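Local coordinates for ferrous iron uptake transporter protein B (Streptococcus thermophilus, PDB 3TAH), which probably drives ferrous iron uptake across the cell membrane with GTP, this piece being its cytosolic G-protein domain with the attached helical domain, at residues R249-F252 and I253-C257. The protein carries 1 engineered substitution. Residues are numbered along the deposited sequence; the frame is centred on the assembly and turned at random.
Sequences RYAF and IERVC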
loop_
_atom_site.group_PDB
_atom_site.type_symbol
_atom_site.label_atom_id
_atom_site.label_comp_id
_atom_site.label_asym_id
_atom_site.label_seq_id
_atom_site.Cartn_x
_atom_site.Cartn_y
_atom_site.Cartn_z
ATOM N N ARG A 249 -4.409 12.476 -1.475
ATOM C CA ARG A 249 -3.224 11.608 -1.435
ATOM C C ARG A 249 -1.947 12.389 -1.764
ATOM O O ARG A 249 -0.985 12.365 -1.014
ATOM C CB ARG A 249 -3.353 10.394 -2.372
ATOM C CG ARG A 249 -4.427 9.403 -2.009
ATOM C CD ARG A 249 -4.395 8.142 -2.894
ATOM N NE ARG A 249 -5.563 7.305 -2.613
ATOM C CZ ARG A 249 -5.711 6.571 -1.512
ATOM N NH1 ARG A 249 -4.758 6.529 -0.581
ATOM N NH2 ARG A 249 -6.824 5.860 -1.340
ATOM N N TYR A 250 -1.945 13.094 -2.888
ATOM C CA TYR A 250 -0.782 13.902 -3.270
ATOM C C TYR A 250 -0.473 15.032 -2.299
ATOM O O TYR A 250 0.697 15.300 -2.051
ATOM C CB TYR A 250 -0.897 14.425 -4.716
ATOM C CG TYR A 250 -0.652 13.348 -5.744
ATOM C CD1 TYR A 250 0.579 12.705 -5.827
ATOM C CD2 TYR A 250 -1.646 12.969 -6.649
ATOM C CE1 TYR A 250 0.806 11.700 -6.768
ATOM C CE2 TYR A 250 -1.420 11.971 -7.589
ATOM C CZ TYR A 250 -0.194 11.339 -7.645
ATOM O OH TYR A 250 0.040 10.351 -8.581
ATOM N N ALA A 251 -1.489 15.672 -1.723
ATOM C CA ALA A 251 -1.237 16.721 -0.720
ATOM C C ALA A 251 -0.508 16.148 0.507
ATOM O O ALA A 251 0.487 16.726 0.982
ATOM C CB ALA A 251 -2.530 17.445 -0.346
ATOM N N PHE A 252 -0.994 15.009 1.006
ATOM C CA PHE A 252 -0.362 14.313 2.118
ATOM C C PHE A 252 1.094 13.978 1.805
ATOM O O PHE A 252 2.001 14.251 2.603
ATOM C CB PHE A 252 -1.128 13.030 2.445
ATOM C CG PHE A 252 -0.405 12.139 3.407
ATOM C CD1 PHE A 252 -0.471 12.370 4.782
ATOM C CD2 PHE A 252 0.337 11.055 2.945
ATOM C CE1 PHE A 252 0.207 11.545 5.670
ATOM C CE2 PHE A 252 1.010 10.230 3.828
ATOM C CZ PHE A 252 0.943 10.473 5.190
ATOM N N ILE A 253 1.304 13.380 0.630
ATOM C CA ILE A 253 2.639 13.000 0.147
ATOM C C ILE A 253 3.574 14.212 0.074
ATOM O O ILE A 253 4.710 14.136 0.542
ATOM C CB ILE A 253 2.567 12.297 -1.215
ATOM C CG1 ILE A 253 1.889 10.937 -1.077
ATOM C CG2 ILE A 253 3.965 12.092 -1.830
ATOM C CD1 ILE A 253 1.424 10.385 -2.407
ATOM N N GLU A 254 3.099 15.314 -0.501
ATOM C CA GLU A 254 3.918 16.528 -0.568
ATOM C C GLU A 254 4.303 17.057 0.814
ATOM O O GLU A 254 5.475 17.445 1.018
ATOM C CB GLU A 254 3.222 17.619 -1.395
ATOM C CG GLU A 254 3.099 17.258 -2.868
ATOM C CD GLU A 254 2.544 18.366 -3.729
ATOM O OE1 GLU A 254 2.677 19.567 -3.377
ATOM O OE2 GLU A 254 1.981 18.022 -4.788
ATOM N N ARG A 255 3.336 17.072 1.740
ATOM C CA ARG A 255 3.562 17.506 3.126
ATOM C C ARG A 255 4.610 16.633 3.799
ATOM O O ARG A 255 5.563 17.139 4.391
ATOM C CB ARG A 255 2.267 17.477 3.954
ATOM C CG ARG A 255 1.241 18.565 3.642
ATOM C CD ARG A 255 0.151 18.666 4.732
ATOM N NE ARG A 255 -0.671 17.456 4.911
ATOM C CZ ARG A 255 -1.766 17.124 4.224
ATOM N NH1 ARG A 255 -2.238 17.886 3.243
ATOM N NH2 ARG A 255 -2.407 15.983 4.518
ATOM N N VAL A 256 4.455 15.316 3.680
ATOM C CA VAL A 256 5.426 14.381 4.241
ATOM C C VAL A 256 6.821 14.607 3.654
ATOM O O VAL A 256 7.801 14.718 4.412
ATOM C CB VAL A 256 5.003 12.910 4.011
ATOM C CG1 VAL A 256 6.137 11.972 4.423
ATOM C CG2 VAL A 256 3.710 12.605 4.778
ATOM N N CYS A 257 6.920 14.687 2.328
ATOM C CA CYS A 257 8.229 14.846 1.681
ATOM C C CYS A 257 8.894 16.177 2.047
ATOM O O CYS A 257 10.107 16.220 2.231
ATOM C CB CYS A 257 8.142 14.653 0.167
ATOM S SG CYS A 257 7.689 12.956 -0.281
#
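F252 lays one face of its ring against the methyl CG2 of V256, one turn further along helix 241-259. This is a CH-pi contact: CG2 sits 3.7 Å from the centroid of the F252 ring, 19° off the ring normal, and is nearest the far end, 3.5 Å from CZ. With CG of F252 anti to its own backbone N (chi1 170°), the ring runs on beside the carbonyl carbon and reaches V256. The guanidinium of R255 approaches the same phenylalanine differently. Its plane is turned 78° from the ring, NH2 lies near the ring plane at its edge, 4.1 Å from CD1 of F252, and one guanidinium face rests over CA of F252. A bend at chi3 folds the arginine back over the preceding turn, where NH1 comes to 3.6 Å from CB of A251. The I253 side chain points back toward the preceding turn, with CG1 3.2 Å from O of R249 and CD1 loosely beside the Y250 ring, 4.2 Å from CD1 of Y250 and oblique to the ring. Beneath these side chains run four i to i+4 backbone bonds, from I253 N to R249 O through V256 N to F252 O (2.9 Å, nearly straight). The helix belongs to the FeoB cytosolic helical domain and packs on the G domain: F252 and V256 touch L136 of helix 129-136, while Y250 stacks on Y98 of helix 93-105. R249 anchors to that second helix through NH1, by a salt bridge to E105 and a hydrogen bond to T101. The contact thus divides by chemistry: F252 and V256 form an apolar, dispersion-held patch buried against helix 129-136, whereas R255, on the exposed side, lays one guanidinium face on the backbone, and its charge probably remains partly accessible to solvent.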